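Local structure of D-alanine--D-alanine ligase (Coxiella burnetii, 3TQT) at residues 21-29 / 320-328. The protein catalyses the ATP-dependent joining of two D-alanines into D-alanyl-D-alanine, a building block of bacterial peptidoglycan. Numbering follows the deposited sequence.
Sequences SIQSAKNIV and IPGFTNISM
Ser24 and Asn27, one turn apart on helix 18-31, grip the backbone of Phe323 from both ends, joining the N-terminal domain to the ATP-grasp part of the ligase through the loop that follows strand 312-318, whose Asn318 is a predicted magnesium ligand. Ser24 OG receives the amide of Phe323, N to OG 2.9 Å and nearly straight at 160°. The same hydroxyl bonds to His107 NE2 and to the helix carbonyl of Ile20, so three partners share it. His107 ND1 hydrogen-bonds to Ile320 O and thereby ties a second point of the loop to this corner. The side chain of Asn27 swings out with CG opposite its own backbone N (chi1 -176°), which lets ND2 donate a short hydrogen bond to Phe323 O, 2.6 Å. That oxygen lies almost in the amide plane of Asn27, while the donor is tilted 26° from the carbonyl plane. On the other branch, Asn27 OD1 rests 3.6 Å from Asn325 CB. On the apolar side, the Ile28 and Phe323 side chains cross at about a right angle, with Ile28 CG1 3.8 Å from Phe323 CD2, and Leu343, Leu344 and Leu347 of helix 340-370 also pack against the Phe323 side chain. Next along the loop, Thr324 turns its two branches to different tasks. Its methyl CG2 sits against the helix, 3.8 Å from Gln23 CB, whereas OG1 accepts from Ile326 N in an ST turn within the type I turn 324-327 and shares a hydrogen bond with Ser327 OG. A water donates to Gln23 O and weakly accepts from Asn325 N, its oxygen 3.4 Å from that nitrogen.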
loop_
_atom_site.group_PDB
_atom_site.type_symbol
_atom_site.label_atom_id
_atom_site.label_comp_id
_atom_site.label_asym_id
_atom_site.label_seq_id
_atom_site.Cartn_x
_atom_site.Cartn_y
_atom_site.Cartn_z
ATOM N N SER A 21 -7.980 -18.304 -7.080
ATOM C CA SER A 21 -8.203 -17.894 -5.699
ATOM C C SER A 21 -9.106 -18.887 -4.967
ATOM O O SER A 21 -8.838 -19.301 -3.819
ATOM C CB SER A 21 -8.817 -16.490 -5.670
ATOM O OG SER A 21 -9.305 -16.186 -4.384
ATOM N N ILE A 22 -10.187 -19.270 -5.633
ATOM C CA ILE A 22 -11.111 -20.237 -5.056
ATOM C C ILE A 22 -10.401 -21.566 -4.823
ATOM O O ILE A 22 -10.583 -22.187 -3.774
ATOM C CB ILE A 22 -12.326 -20.459 -5.973
ATOM C CG1 ILE A 22 -13.174 -19.186 -6.022
ATOM C CG2 ILE A 22 -13.145 -21.650 -5.485
ATOM C CD1 ILE A 22 -14.006 -19.056 -7.278
ATOM N N GLN A 23 -9.607 -22.016 -5.798
ATOM C CA GLN A 23 -8.883 -23.278 -5.628
ATOM C C GLN A 23 -7.840 -23.204 -4.501
ATOM O O GLN A 23 -7.667 -24.163 -3.754
ATOM C CB GLN A 23 -8.255 -23.777 -6.931
ATOM C CG GLN A 23 -9.291 -24.203 -7.975
ATOM C CD GLN A 23 -10.359 -25.128 -7.391
ATOM O OE1 GLN A 23 -11.562 -24.852 -7.488
ATOM N NE2 GLN A 23 -9.921 -26.230 -6.783
ATOM N N SER A 24 -7.150 -22.075 -4.390
ATOM C CA SER A 24 -6.249 -21.845 -3.258
ATOM C C SER A 24 -7.021 -21.926 -1.946
ATOM O O SER A 24 -6.617 -22.616 -1.011
ATOM C CB SER A 24 -5.546 -20.481 -3.386
ATOM O OG SER A 24 -4.715 -20.467 -4.525
ATOM N N ALA A 25 -8.137 -21.211 -1.877
ATOM C CA ALA A 25 -8.944 -21.185 -0.667
ATOM C C ALA A 25 -9.453 -22.574 -0.304
ATOM O O ALA A 25 -9.521 -22.920 0.870
ATOM C CB ALA A 25 -10.103 -20.227 -0.810
ATOM N N LYS A 26 -9.815 -23.370 -1.307
ATOM C CA LYS A 26 -10.311 -24.706 -1.022
ATOM C C LYS A 26 -9.225 -25.556 -0.380
ATOM O O LYS A 26 -9.479 -26.284 0.567
ATOM C CB LYS A 26 -10.852 -25.375 -2.278
ATOM C CG LYS A 26 -12.169 -24.800 -2.750
ATOM C CD LYS A 26 -12.635 -25.529 -3.999
ATOM C CE LYS A 26 -13.983 -25.023 -4.471
ATOM N NZ LYS A 26 -15.076 -25.951 -4.094
ATOM N N ASN A 27 -8.008 -25.458 -0.887
ATOM C CA ASN A 27 -6.923 -26.233 -0.310
ATOM C C ASN A 27 -6.667 -25.807 1.121
ATOM O O ASN A 27 -6.490 -26.633 2.008
ATOM C CB ASN A 27 -5.639 -26.062 -1.122
ATOM C CG ASN A 27 -4.511 -26.921 -0.603
ATOM O OD1 ASN A 27 -4.712 -28.088 -0.266
ATOM N ND2 ASN A 27 -3.322 -26.345 -0.511
ATOM N N ILE A 28 -6.639 -24.500 1.333
ATOM C CA ILE A 28 -6.416 -23.970 2.664
ATOM C C ILE A 28 -7.531 -24.443 3.598
ATOM O O ILE A 28 -7.270 -24.921 4.701
ATOM C CB ILE A 28 -6.353 -22.442 2.623
ATOM C CG1 ILE A 28 -5.029 -22.007 1.977
ATOM C CG2 ILE A 28 -6.500 -21.850 4.037
ATOM C CD1 ILE A 28 -4.966 -20.545 1.626
ATOM N N VAL A 29 -8.773 -24.321 3.145
ATOM C CA VAL A 29 -9.913 -24.724 3.976
ATOM C C VAL A 29 -9.859 -26.218 4.272
ATOM O O VAL A 29 -10.145 -26.660 5.378
ATOM C CB VAL A 29 -11.246 -24.342 3.327
ATOM C CG1 VAL A 29 -12.402 -25.106 3.962
ATOM C CG2 VAL A 29 -11.455 -22.828 3.458
ATOM N N ILE A 320 0.765 -13.083 -2.383
ATOM C CA ILE A 320 -0.314 -14.067 -2.261
ATOM C C ILE A 320 -0.131 -15.090 -3.380
ATOM O O ILE A 320 -0.837 -15.079 -4.386
ATOM C CB ILE A 320 -1.736 -13.431 -2.257
ATOM C CG1 ILE A 320 -1.786 -12.207 -1.328
ATOM C CG2 ILE A 320 -2.815 -14.460 -1.845
ATOM C CD1 ILE A 320 -1.749 -12.519 0.166
ATOM N N PRO A 321 0.863 -15.964 -3.215
ATOM C CA PRO A 321 1.151 -16.984 -4.222
ATOM C C PRO A 321 0.034 -18.009 -4.248
ATOM O O PRO A 321 -0.716 -18.098 -3.271
ATOM C CB PRO A 321 2.429 -17.626 -3.700
ATOM C CG PRO A 321 2.385 -17.423 -2.240
ATOM C CD PRO A 321 1.721 -16.097 -2.026
ATOM N N GLY A 322 -0.079 -18.754 -5.345
ATOM C CA GLY A 322 -1.037 -19.839 -5.418
ATOM C C GLY A 322 -0.883 -20.732 -4.206
ATOM O O GLY A 322 0.224 -20.931 -3.711
ATOM N N PHE A 323 -1.996 -21.266 -3.718
ATOM C CA PHE A 323 -1.964 -22.077 -2.508
ATOM C C PHE A 323 -2.793 -23.342 -2.677
ATOM O O PHE A 323 -3.198 -23.977 -1.693
ATOM C CB PHE A 323 -2.457 -21.259 -1.312
ATOM C CG PHE A 323 -1.512 -21.252 -0.161
ATOM C CD1 PHE A 323 -0.681 -20.162 0.062
ATOM C CD2 PHE A 323 -1.428 -22.345 0.688
ATOM C CE1 PHE A 323 0.193 -20.148 1.142
ATOM C CE2 PHE A 323 -0.550 -22.338 1.769
ATOM C CZ PHE A 323 0.252 -21.239 1.996
ATOM N N THR A 324 -3.044 -23.712 -3.933
ATOM C CA THR A 324 -3.722 -24.960 -4.233
ATOM C C THR A 324 -2.803 -26.097 -3.831
ATOM O O THR A 324 -1.630 -25.885 -3.571
ATOM C CB THR A 324 -4.049 -25.091 -5.736
ATOM O OG1 THR A 324 -2.885 -25.524 -6.448
ATOM C CG2 THR A 324 -4.520 -23.752 -6.286
ATOM N N ASN A 325 -3.330 -27.311 -3.791
ATOM C CA ASN A 325 -2.538 -28.464 -3.361
ATOM C C ASN A 325 -1.338 -28.779 -4.259
ATOM O O ASN A 325 -0.459 -29.547 -3.884
ATOM C CB ASN A 325 -3.434 -29.701 -3.217
ATOM C CG ASN A 325 -4.210 -30.008 -4.487
ATOM O OD1 ASN A 325 -3.872 -29.527 -5.574
ATOM N ND2 ASN A 325 -5.260 -30.814 -4.355
ATOM N N ILE A 326 -1.300 -28.188 -5.445
ATOM C CA ILE A 326 -0.160 -28.400 -6.330
ATOM C C ILE A 326 0.644 -27.120 -6.544
ATOM O O ILE A 326 1.584 -27.095 -7.344
ATOM C CB ILE A 326 -0.606 -28.906 -7.705
ATOM C CG1 ILE A 326 -1.397 -27.815 -8.438
ATOM C CG2 ILE A 326 -1.406 -30.185 -7.569
ATOM C CD1 ILE A 326 -1.707 -28.153 -9.883
ATOM N N SER A 327 0.274 -26.058 -5.833
ATOM C CA SER A 327 0.937 -24.772 -5.993
ATOM C C SER A 327 2.330 -24.784 -5.381
ATOM O O SER A 327 2.558 -25.421 -4.346
ATOM C CB SER A 327 0.105 -23.657 -5.369
ATOM O OG SER A 327 -1.041 -23.403 -6.152
ATOM N N MET A 328 3.249 -24.057 -6.013
ATOM C CA MET A 328 4.649 -24.084 -5.607
ATOM C C MET A 328 4.890 -23.647 -4.167
ATOM O O MET A 328 5.719 -24.233 -3.477
ATOM C CB MET A 328 5.524 -23.276 -6.576
ATOM C CG MET A 328 5.828 -24.053 -7.893
ATOM S SD MET A 328 6.771 -25.554 -7.574
ATOM C CE MET A 328 8.392 -24.901 -7.227
HETATM O O HOH W 1 -6.636 -26.972 -4.403
#